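Local atomic coordinates of receptor-type tyrosine-protein phosphatase C (Rattus norvegicus, PDB entry 5FN8), a protein that probably dephosphorylates tyrosines of signalling proteins as a receptor phosphatase needed for T-cell activation, represented here by two extracellular fibronectin type III domains. Residues H10-N15 with L22-E27; K60-Y65 with F91-A96; A129-E134 with V167-G172; V135-S140 with T161-L166. All coordinates share one frame; numbering follows the deposited sequence.

From the N terminus, contact 1 closes a short loop, laying residues 10-15 beside strand 21-24. Contact 2 closes a longer loop, setting residues 60-65 against the end of strand 89-92. Both lie in the first fibronectin type III domain and pack on the second subunit, consistent with strand exchange between the copies. In the second domain, contacts 3 and 4 join strands 130-137 and 162-170; contact 4 lies within contact 3 and continues it, with E134 N 2.9 Å from L166 O. None cross. The domains meet where A96 O and N171 ND2 of contacts 2 and 3 lie 2.7 Å apart, a probable hydrogen bond, while contacts 1 and 4 have centres about 56 Å apart.

Contact 1: residues H10-N15 with L22-E27; sequences HVQCKN and LVSWAE
V11 and V23 meet at the start of the first fibronectin type III domain, where the N-terminal residues 10-15 run antiparallel to strand 21-24. The valines are skewed against each other, and V11 CG2 comes within 3.5 Å of V23 CG1. With CG1 of V11 held between its backbone N and carbonyl carbon (chi1 55°), CG2 is the methyl turned to this neighbour. The other branch of V23, CG2, faces C13 CB at 4.0 Å, so V23 touches V11 with one methyl and C13 with the other. Q12 and S24 occupy the other side of the pairing; there the serine OG stands 3.5 Å from Q12 CB, while the amide of Q12 leads away. Between them lies a single antiparallel bridge, a hydrogen-bonded pair with Q12 N to S24 O at 2.8 Å and almost linear (178°), and S24 N to Q12 O at 2.9 Å. C13 is tied by a disulfide to C89 of the second subunit, and L22, V23 and S24 form an antiparallel ladder with a strand of that chain, consistent with a fibronectin-type sandwich completed by exchange between copies. Beyond the Q12-S24 bridge, a weak bond joins L22 N to N15 O at 3.4 Å.

Contact 2: residues K60-Y65 with F91-A96; sequences KNLRPY and FRTKAA. With NAG (2-acetamido-2-deoxy-beta-D-glucopyranose), chain H.
L62 and F91 open this contact, in which the loop 60-65 packs against the end of strand 89-92 of the first fibronectin type III domain. The methyl CD1 of L62 lies at the edge of the F91 ring, 3.7 Å from CZ, and the two side chains cross at about a right angle. R92 comes next, running alongside Y65 in the same direction. Its CD sits over one face of the Y65 ring, a CH-pi contact with 3.9 Å to the centroid, and the guanidinium beyond it is turned only 20° from the ring plane. T93 points its side chain at the loop: chi1 of 47° brings OG1 to R63 O, 2.6 Å away and in the carbonyl plane, while CG2 rests 3.8 Å from L62 CB. K94 O accepts a hydrogen bond from Y65 N at 3.0 Å, the donor standing 57° out of the carbonyl plane. A95 CB borders Y65, and A96 CB abuts P64 CB at 3.6 Å, with O7 of an N-acetylglucosamine also near that methyl. Behind the loop, Y68 OH bonds R63 N, a tyrosine corner as in many fibronectin type III domains, and its ring meets that of F91. The buried hydroxyl of T93 is thus satisfied twice, giving a proton to R63 O and accepting a hydrogen bond from T66 N, so one oxygen joins the loop to the chain just past strand 89-92.

Contact 3: residues A129-E134 with V167-G172; sequences ARYILE and VYFYNG. With NAG (2-acetamido-2-deoxy-beta-D-glucopyranose), chain G.
The face of the Y131 ring receives the edge of F169 in a T-shaped pair, planes at 78° and centroids 5.2 Å apart, with F169 CD1 3.7 Å from Y131 CE1. V167 CG1 lies at the rim of Y131, and A129 CB abuts F169 CZ at 3.5 Å. These side chains, with L133, line the inner side of the sheet, facing C118 and F152 within the second fibronectin type III domain. On the outer side Y170 is sandwiched: the acetamido group of the N-acetylglucosamine covers one face, the backbone N of G172 the other, while R130 CB sits at the edge. The sugar O6 lies over the centre of the R130 guanidinium. Y168 has I132 O at its ring edge and extends its hydroxyl to E134 OE1 at 3.1 Å, meeting it from above the carboxylate plane. Segments 130-134 and 167-170 run antiparallel at 151°; the pairs R130 with Y170 and I132 with Y168 each carry two backbone bonds, such as I132 N to Y168 O at 2.8 Å. The outer side thus packs aromatic, aliphatic and polar groups against the attached glycan, and R130 NE is hydrogen-bonded to N146 OD1, so the arginine meets both the sugar and the asparagine that probably carries it.

Contact 4: residues V135-S140 with T161-L166; sequences VKSGGS and TDYEFL
K136 and E164 form a hydrogen-bonded pair in the antiparallel ladder between strands 130-137 and 162-170, whose short segments run at 149°. K136 N to E164 O and E164 N to K136 O both measure 2.9 Å. V135 and F165 make the adjoining non-hydrogen-bonded pair, and beyond S137 the chain reverses through a type I' turn to S140, with G138 and G139 at its corners, both at positive phi. On the inner side V135 and F165 lie side by side, V135 CG2 3.8 Å from F165 CD2, while V135 CG1 reaches Y163 CD1 at 3.9 Å. On the outer side the extended K136 chain passes over E164 and L166: its CB meets E164 CG at 3.7 Å and its CD meets L166 CD1 at 3.9 Å. K136 NZ and E164 OE2 stay 4.9 Å apart, where opposite charges may attract without contact. S137 turns its OG away from the backbone N (chi1 -168°), which brings it to D162 O at 3.3 Å, brushing T161 CG2. Y163 OH bonds Y158 N, a tyrosine corner of this fibronectin type III domain. Strand 140-147 flanks the pair on one side and strand 179-184 on the other, while F165 packs on I114 and V116 of strand 114-119 in the facing sheet.

Contact 1: residues H10-N15 with L22-E27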
# COMPACT_ATOMS: atom_id res chain seq x y z
N HIS B 10 0.40 3.89 -31.32
CA HIS B 10 -0.29 2.61 -31.42
C HIS B 10 0.22 1.45 -30.55
O HIS B 10 0.16 0.28 -30.94
CB HIS B 10 -0.49 2.19 -32.90
CG HIS B 10 -0.88 3.31 -33.81
ND1 HIS B 10 -2.17 3.84 -33.82
CD2 HIS B 10 -0.13 3.98 -34.72
CE1 HIS B 10 -2.16 4.80 -34.74
NE2 HIS B 10 -0.95 4.92 -35.30
N VAL B 11 0.69 1.78 -29.34
CA VAL B 11 1.14 0.77 -28.39
C VAL B 11 -0.10 0.11 -27.72
O VAL B 11 -1.08 0.79 -27.42
CB VAL B 11 2.20 1.32 -27.38
CG1 VAL B 11 1.71 2.57 -26.65
CG2 VAL B 11 2.65 0.25 -26.40
N GLN B 12 -0.06 -1.24 -27.58
CA GLN B 12 -1.10 -2.09 -26.99
C GLN B 12 -0.60 -2.63 -25.65
O GLN B 12 0.55 -3.07 -25.58
CB GLN B 12 -1.45 -3.27 -27.92
CG GLN B 12 -1.63 -2.91 -29.39
CD GLN B 12 -2.98 -2.32 -29.70
OE1 GLN B 12 -3.91 -3.04 -30.08
NE2 GLN B 12 -3.10 -1.00 -29.59
N CYS B 13 -1.45 -2.63 -24.59
CA CYS B 13 -1.01 -3.12 -23.28
C CYS B 13 -2.13 -3.67 -22.37
O CYS B 13 -1.88 -3.89 -21.18
CB CYS B 13 -0.23 -2.02 -22.57
SG CYS B 13 -1.25 -0.59 -22.10
N LYS B 14 -3.35 -3.85 -22.90
CA LYS B 14 -4.52 -4.26 -22.12
C LYS B 14 -4.62 -5.73 -21.64
O LYS B 14 -5.31 -5.99 -20.64
CB LYS B 14 -5.81 -3.71 -22.72
CG LYS B 14 -5.96 -2.21 -22.45
CD LYS B 14 -7.04 -1.55 -23.28
CE LYS B 14 -7.20 -0.07 -22.97
NZ LYS B 14 -6.18 0.73 -23.69
N ASN B 15 -3.88 -6.66 -22.28
CA ASN B 15 -3.85 -8.09 -21.94
C ASN B 15 -3.04 -8.29 -20.64
O ASN B 15 -1.91 -8.80 -20.66
CB ASN B 15 -3.31 -8.93 -23.11
CG ASN B 15 -3.80 -10.36 -23.19
OD1 ASN B 15 -4.03 -11.04 -22.18
ND2 ASN B 15 -3.93 -10.87 -24.42
N LEU B 22 1.16 -7.53 -21.19
CA LEU B 22 1.96 -7.66 -22.39
C LEU B 22 1.86 -6.34 -23.15
O LEU B 22 0.76 -5.95 -23.56
CB LEU B 22 1.57 -8.86 -23.28
CG LEU B 22 2.27 -8.89 -24.67
CD1 LEU B 22 3.69 -9.49 -24.58
CD2 LEU B 22 1.41 -9.56 -25.73
N VAL B 23 3.01 -5.66 -23.29
CA VAL B 23 3.11 -4.40 -24.02
C VAL B 23 3.68 -4.73 -25.39
O VAL B 23 4.72 -5.38 -25.47
CB VAL B 23 3.93 -3.30 -23.30
CG1 VAL B 23 3.71 -1.96 -23.97
CG2 VAL B 23 3.55 -3.21 -21.83
N SER B 24 2.96 -4.34 -26.45
CA SER B 24 3.34 -4.60 -27.84
C SER B 24 3.16 -3.35 -28.70
O SER B 24 2.25 -2.55 -28.45
CB SER B 24 2.55 -5.77 -28.41
OG SER B 24 1.25 -5.35 -28.76
N TRP B 25 4.03 -3.20 -29.72
CA TRP B 25 4.07 -2.05 -30.62
C TRP B 25 4.46 -2.45 -32.04
O TRP B 25 4.96 -3.57 -32.23
CB TRP B 25 5.07 -1.00 -30.09
CG TRP B 25 6.44 -1.53 -29.80
CD1 TRP B 25 7.53 -1.48 -30.63
CD2 TRP B 25 6.89 -2.13 -28.58
NE1 TRP B 25 8.63 -2.02 -29.99
CE2 TRP B 25 8.26 -2.43 -28.74
CE3 TRP B 25 6.25 -2.48 -27.38
CZ2 TRP B 25 9.02 -3.05 -27.73
CZ3 TRP B 25 6.99 -3.11 -26.39
CH2 TRP B 25 8.36 -3.38 -26.56
N ALA B 26 4.27 -1.53 -33.02
CA ALA B 26 4.57 -1.73 -34.45
C ALA B 26 6.01 -2.12 -34.74
O ALA B 26 6.94 -1.50 -34.21
CB ALA B 26 4.17 -0.50 -35.26
N GLU B 27 6.19 -3.12 -35.62
CA GLU B 27 7.50 -3.63 -36.02
C GLU B 27 8.09 -2.82 -37.20
O GLU B 27 7.58 -2.90 -38.32
CB GLU B 27 7.41 -5.13 -36.34
CG GLU B 27 8.76 -5.84 -36.32
CD GLU B 27 8.75 -7.31 -36.68
OE1 GLU B 27 7.69 -7.96 -36.53
OE2 GLU B 27 9.82 -7.84 -37.07

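Contact 2: residues K60-Y65 with F91-A96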
# COMPACT_ATOMS: atom_id res chain seq x y z
N LYS B 60 -6.53 16.14 5.27
CA LYS B 60 -6.23 15.12 6.29
C LYS B 60 -6.29 13.70 5.69
O LYS B 60 -6.64 13.53 4.53
CB LYS B 60 -7.26 15.25 7.44
CG LYS B 60 -7.09 16.49 8.30
CD LYS B 60 -8.27 16.66 9.22
CE LYS B 60 -8.08 17.77 10.23
NZ LYS B 60 -9.36 18.10 10.93
N ASN B 61 -5.92 12.69 6.49
CA ASN B 61 -5.94 11.26 6.14
C ASN B 61 -5.05 10.89 4.95
O ASN B 61 -5.41 10.02 4.14
CB ASN B 61 -7.40 10.77 5.95
CG ASN B 61 -8.32 11.18 7.08
OD1 ASN B 61 -8.08 10.88 8.26
ND2 ASN B 61 -9.38 11.89 6.74
N LEU B 62 -3.87 11.53 4.85
CA LEU B 62 -2.94 11.24 3.76
C LEU B 62 -1.98 10.16 4.22
O LEU B 62 -1.91 9.89 5.42
CB LEU B 62 -2.20 12.52 3.30
CG LEU B 62 -3.09 13.72 2.88
CD1 LEU B 62 -2.25 14.92 2.53
CD2 LEU B 62 -4.00 13.40 1.70
N ARG B 63 -1.29 9.49 3.29
CA ARG B 63 -0.32 8.46 3.68
C ARG B 63 1.03 9.14 3.97
O ARG B 63 1.39 10.09 3.27
CB ARG B 63 -0.10 7.39 2.56
CG ARG B 63 -1.34 6.95 1.78
CD ARG B 63 -2.12 5.75 2.34
NE ARG B 63 -2.86 5.08 1.25
CZ ARG B 63 -4.08 5.39 0.82
NH1 ARG B 63 -4.77 6.37 1.41
NH2 ARG B 63 -4.63 4.73 -0.19
N PRO B 64 1.84 8.62 4.93
CA PRO B 64 3.16 9.23 5.18
C PRO B 64 4.13 9.02 4.03
O PRO B 64 3.98 8.06 3.26
CB PRO B 64 3.62 8.56 6.46
CG PRO B 64 2.35 8.03 7.10
CD PRO B 64 1.58 7.55 5.92
N TYR B 65 5.06 9.97 3.88
CA TYR B 65 6.11 10.01 2.85
C TYR B 65 5.60 9.76 1.41
O TYR B 65 6.20 9.01 0.62
CB TYR B 65 7.32 9.12 3.29
CG TYR B 65 8.61 9.57 2.64
CD1 TYR B 65 9.26 10.73 3.06
CD2 TYR B 65 9.16 8.87 1.57
CE1 TYR B 65 10.40 11.20 2.41
CE2 TYR B 65 10.33 9.30 0.94
CZ TYR B 65 10.95 10.46 1.37
OH TYR B 65 12.12 10.89 0.77
N PHE B 91 3.48 18.69 -3.12
CA PHE B 91 3.97 18.53 -1.76
C PHE B 91 4.21 17.03 -1.46
O PHE B 91 3.82 16.15 -2.23
CB PHE B 91 3.02 19.19 -0.73
CG PHE B 91 1.73 18.44 -0.48
CD1 PHE B 91 0.62 18.64 -1.30
CD2 PHE B 91 1.63 17.52 0.56
CE1 PHE B 91 -0.57 17.93 -1.08
CE2 PHE B 91 0.46 16.79 0.75
CZ PHE B 91 -0.63 17.01 -0.06
N ARG B 92 4.89 16.77 -0.35
CA ARG B 92 5.17 15.43 0.14
C ARG B 92 4.90 15.41 1.61
O ARG B 92 5.35 16.31 2.32
CB ARG B 92 6.60 14.95 -0.17
CG ARG B 92 6.76 13.40 0.03
CD ARG B 92 8.16 12.86 -0.16
NE ARG B 92 9.11 13.71 0.56
CZ ARG B 92 10.34 13.98 0.14
NH1 ARG B 92 10.81 13.45 -0.98
NH2 ARG B 92 11.12 14.79 0.85
N THR B 93 4.12 14.42 2.08
CA THR B 93 3.88 14.27 3.51
C THR B 93 5.22 13.85 4.19
O THR B 93 6.13 13.27 3.55
CB THR B 93 2.72 13.31 3.78
OG1 THR B 93 2.89 12.14 2.98
CG2 THR B 93 1.36 13.94 3.53
N LYS B 94 5.35 14.21 5.47
CA LYS B 94 6.55 13.87 6.23
C LYS B 94 6.55 12.36 6.50
O LYS B 94 5.50 11.69 6.35
CB LYS B 94 6.62 14.71 7.54
CG LYS B 94 6.59 16.23 7.34
CD LYS B 94 7.85 16.79 6.64
CE LYS B 94 7.63 18.15 6.02
NZ LYS B 94 7.72 18.12 4.52
N ALA B 95 7.73 11.81 6.85
CA ALA B 95 7.88 10.40 7.18
C ALA B 95 7.23 10.09 8.53
O ALA B 95 7.02 10.98 9.36
CB ALA B 95 9.36 10.02 7.21
N ALA B 96 6.88 8.82 8.72
CA ALA B 96 6.32 8.37 9.99
C ALA B 96 7.04 7.08 10.43
O ALA B 96 7.91 6.57 9.70
CB ALA B 96 4.81 8.13 9.84
C1 NAG H . 2.32 11.29 13.00
C2 NAG H . 2.77 10.10 13.84
C3 NAG H . 2.20 10.22 15.25
C4 NAG H . 2.63 11.54 15.88
C5 NAG H . 2.24 12.71 14.98
C6 NAG H . 2.78 14.04 15.45
C7 NAG H . 3.44 7.83 13.10
C8 NAG H . 2.94 6.48 12.68
N2 NAG H . 2.49 8.78 13.27
O3 NAG H . 2.68 9.14 16.05
O4 NAG H . 2.02 11.70 17.16
O5 NAG H . 2.75 12.50 13.65
O6 NAG H . 4.16 13.97 15.77
O7 NAG H . 4.64 8.05 13.26

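Contact 3: residues A129-E134 with V167-G172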
# COMPACT_ATOMS: atom_id res chain seq x y z
N ALA B 129 14.94 1.31 3.54
CA ALA B 129 14.52 0.04 4.06
C ALA B 129 15.71 -0.72 4.67
O ALA B 129 16.53 -1.29 3.94
CB ALA B 129 13.85 -0.78 2.97
N ARG B 130 15.81 -0.70 6.04
CA ARG B 130 16.86 -1.39 6.80
C ARG B 130 16.30 -2.14 7.97
O ARG B 130 15.26 -1.79 8.53
CB ARG B 130 18.02 -0.47 7.20
CG ARG B 130 18.58 0.26 5.97
CD ARG B 130 19.95 0.80 6.10
NE ARG B 130 20.93 -0.21 6.50
CZ ARG B 130 21.75 -0.86 5.68
NH1 ARG B 130 21.66 -0.67 4.38
NH2 ARG B 130 22.63 -1.71 6.16
N TYR B 131 16.99 -3.21 8.30
CA TYR B 131 16.62 -4.14 9.35
C TYR B 131 17.65 -4.09 10.47
O TYR B 131 18.85 -4.31 10.25
CB TYR B 131 16.51 -5.55 8.74
CG TYR B 131 15.41 -5.63 7.71
CD1 TYR B 131 14.10 -5.89 8.08
CD2 TYR B 131 15.67 -5.37 6.36
CE1 TYR B 131 13.08 -5.93 7.13
CE2 TYR B 131 14.66 -5.38 5.41
CZ TYR B 131 13.36 -5.68 5.80
OH TYR B 131 12.38 -5.66 4.84
N ILE B 132 17.16 -3.78 11.69
CA ILE B 132 18.01 -3.71 12.88
C ILE B 132 17.74 -4.91 13.75
O ILE B 132 16.60 -5.15 14.15
CB ILE B 132 17.75 -2.39 13.67
CG1 ILE B 132 17.79 -1.11 12.80
CG2 ILE B 132 18.59 -2.31 14.96
CD1 ILE B 132 18.95 -0.88 11.92
N LEU B 133 18.75 -5.65 14.05
CA LEU B 133 18.58 -6.76 14.95
C LEU B 133 19.40 -6.55 16.23
O LEU B 133 20.59 -6.29 16.17
CB LEU B 133 18.95 -8.09 14.28
CG LEU B 133 19.12 -9.30 15.21
CD1 LEU B 133 17.80 -9.73 15.83
CD2 LEU B 133 19.75 -10.45 14.49
N GLU B 134 18.73 -6.66 17.38
CA GLU B 134 19.34 -6.64 18.70
C GLU B 134 19.25 -8.01 19.30
O GLU B 134 18.21 -8.67 19.24
CB GLU B 134 18.61 -5.69 19.62
CG GLU B 134 18.89 -4.26 19.33
CD GLU B 134 18.45 -3.38 20.47
OE1 GLU B 134 17.39 -3.63 21.10
OE2 GLU B 134 19.19 -2.42 20.73
N VAL B 167 13.89 -7.54 16.18
CA VAL B 167 14.06 -6.98 14.84
C VAL B 167 13.21 -5.73 14.71
O VAL B 167 12.02 -5.81 14.99
CB VAL B 167 13.77 -7.97 13.68
CG1 VAL B 167 14.01 -7.28 12.31
CG2 VAL B 167 14.64 -9.21 13.78
N TYR B 168 13.83 -4.58 14.38
CA TYR B 168 13.14 -3.30 14.12
C TYR B 168 13.39 -2.95 12.67
O TYR B 168 14.47 -3.25 12.13
CB TYR B 168 13.76 -2.13 14.91
CG TYR B 168 13.93 -2.34 16.39
CD1 TYR B 168 14.92 -3.19 16.89
CD2 TYR B 168 13.15 -1.64 17.31
CE1 TYR B 168 15.08 -3.38 18.26
CE2 TYR B 168 13.32 -1.80 18.68
CZ TYR B 168 14.29 -2.67 19.15
OH TYR B 168 14.46 -2.77 20.51
N PHE B 169 12.43 -2.27 12.06
CA PHE B 169 12.58 -1.74 10.71
C PHE B 169 12.98 -0.29 10.83
O PHE B 169 12.40 0.43 11.66
CB PHE B 169 11.28 -1.84 9.92
CG PHE B 169 11.45 -1.52 8.45
CD1 PHE B 169 11.94 -2.48 7.56
CD2 PHE B 169 11.03 -0.30 7.93
CE1 PHE B 169 12.04 -2.20 6.19
CE2 PHE B 169 11.15 -0.03 6.58
CZ PHE B 169 11.64 -0.98 5.72
N TYR B 170 13.94 0.13 10.02
CA TYR B 170 14.40 1.50 9.93
C TYR B 170 14.11 2.02 8.51
O TYR B 170 14.50 1.39 7.53
CB TYR B 170 15.91 1.59 10.26
CG TYR B 170 16.45 3.00 10.16
CD1 TYR B 170 16.01 4.00 11.02
CD2 TYR B 170 17.42 3.33 9.21
CE1 TYR B 170 16.49 5.31 10.91
CE2 TYR B 170 17.91 4.63 9.10
CZ TYR B 170 17.46 5.61 9.97
OH TYR B 170 17.97 6.89 9.90
N ASN B 171 13.41 3.14 8.41
CA ASN B 171 12.99 3.69 7.11
C ASN B 171 13.79 4.92 6.63
O ASN B 171 13.36 5.59 5.72
CB ASN B 171 11.45 3.94 7.09
CG ASN B 171 11.01 5.14 7.89
OD1 ASN B 171 11.81 5.97 8.32
ND2 ASN B 171 9.72 5.26 8.13
N GLY B 172 14.95 5.17 7.22
CA GLY B 172 15.79 6.31 6.86
C GLY B 172 15.56 7.49 7.78
O GLY B 172 16.35 8.44 7.79
C1 NAG G . 21.79 1.61 9.63
C2 NAG G . 21.53 2.82 10.53
C3 NAG G . 21.37 4.12 9.72
C4 NAG G . 22.45 4.25 8.65
C5 NAG G . 22.53 2.99 7.78
C6 NAG G . 23.66 3.05 6.77
C7 NAG G . 19.76 3.26 12.25
C8 NAG G . 18.63 2.63 13.00
N2 NAG G . 20.30 2.51 11.26
O3 NAG G . 21.51 5.23 10.59
O4 NAG G . 22.17 5.38 7.84
O5 NAG G . 22.78 1.85 8.61
O6 NAG G . 23.70 1.90 5.93
O7 NAG G . 20.16 4.39 12.52

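Contact 4: residues V135-S140 with T161-L166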
# COMPACT_ATOMS: atom_id res chain seq x y z
N VAL B 135 20.34 -8.45 19.89
CA VAL B 135 20.41 -9.75 20.54
C VAL B 135 20.65 -9.48 22.02
O VAL B 135 21.57 -8.76 22.39
CB VAL B 135 21.47 -10.69 19.91
CG1 VAL B 135 21.47 -12.06 20.61
CG2 VAL B 135 21.26 -10.83 18.40
N LYS B 136 19.76 -10.02 22.87
CA LYS B 136 19.84 -9.82 24.31
C LYS B 136 19.89 -11.13 25.09
O LYS B 136 19.39 -12.14 24.63
CB LYS B 136 18.67 -8.93 24.80
CG LYS B 136 18.75 -7.49 24.32
CD LYS B 136 17.64 -6.64 24.88
CE LYS B 136 17.74 -5.23 24.39
NZ LYS B 136 16.53 -4.45 24.75
N SER B 137 20.50 -11.09 26.27
CA SER B 137 20.57 -12.21 27.21
C SER B 137 20.48 -11.59 28.60
O SER B 137 21.27 -10.70 28.90
CB SER B 137 21.86 -13.00 27.04
OG SER B 137 21.75 -14.20 27.78
N GLY B 138 19.46 -11.98 29.38
CA GLY B 138 19.19 -11.43 30.71
C GLY B 138 18.95 -9.92 30.71
O GLY B 138 19.37 -9.21 31.64
N GLY B 139 18.36 -9.44 29.61
CA GLY B 139 18.09 -8.02 29.40
C GLY B 139 19.28 -7.18 28.95
O GLY B 139 19.11 -5.99 28.69
N SER B 140 20.49 -7.75 28.89
CA SER B 140 21.69 -7.05 28.44
C SER B 140 21.91 -7.21 26.93
O SER B 140 21.72 -8.30 26.39
CB SER B 140 22.91 -7.56 29.20
OG SER B 140 22.76 -7.34 30.59
N THR B 161 22.06 -21.23 26.53
CA THR B 161 21.59 -19.92 26.94
C THR B 161 20.32 -19.48 26.22
O THR B 161 20.15 -19.75 25.03
CB THR B 161 22.78 -18.93 26.86
OG1 THR B 161 23.91 -19.50 27.55
CG2 THR B 161 22.45 -17.55 27.43
N ASP B 162 19.43 -18.82 26.98
CA ASP B 162 18.20 -18.21 26.46
C ASP B 162 18.59 -16.81 25.95
O ASP B 162 19.24 -16.03 26.66
CB ASP B 162 17.12 -18.05 27.56
CG ASP B 162 16.81 -19.29 28.37
OD1 ASP B 162 16.17 -20.22 27.81
OD2 ASP B 162 17.16 -19.31 29.57
N TYR B 163 18.19 -16.52 24.72
CA TYR B 163 18.42 -15.25 24.07
C TYR B 163 17.11 -14.68 23.52
O TYR B 163 16.19 -15.43 23.21
CB TYR B 163 19.41 -15.43 22.90
CG TYR B 163 20.84 -15.66 23.32
CD1 TYR B 163 21.68 -14.59 23.63
CD2 TYR B 163 21.38 -16.94 23.34
CE1 TYR B 163 23.01 -14.79 24.01
CE2 TYR B 163 22.72 -17.15 23.70
CZ TYR B 163 23.52 -16.08 24.04
OH TYR B 163 24.84 -16.26 24.38
N GLU B 164 17.01 -13.35 23.45
CA GLU B 164 15.88 -12.70 22.80
C GLU B 164 16.38 -11.94 21.60
O GLU B 164 17.50 -11.40 21.60
CB GLU B 164 14.91 -11.90 23.72
CG GLU B 164 15.50 -10.79 24.58
CD GLU B 164 14.57 -9.65 25.01
OE1 GLU B 164 13.51 -9.45 24.37
OE2 GLU B 164 14.93 -8.93 25.98
N PHE B 165 15.61 -12.03 20.52
CA PHE B 165 15.93 -11.41 19.24
C PHE B 165 14.87 -10.40 18.95
O PHE B 165 13.68 -10.72 18.97
CB PHE B 165 16.10 -12.47 18.13
CG PHE B 165 17.19 -13.48 18.46
CD1 PHE B 165 16.93 -14.56 19.29
CD2 PHE B 165 18.47 -13.33 17.95
CE1 PHE B 165 17.94 -15.46 19.64
CE2 PHE B 165 19.48 -14.25 18.27
CZ PHE B 165 19.21 -15.30 19.13
N LEU B 166 15.30 -9.14 18.77
CA LEU B 166 14.42 -8.01 18.51
C LEU B 166 14.79 -7.42 17.17
O LEU B 166 15.90 -6.92 17.02
CB LEU B 166 14.61 -6.95 19.61
CG LEU B 166 14.33 -7.34 21.07
CD1 LEU B 166 15.61 -7.86 21.78
CD2 LEU B 166 13.84 -6.13 21.84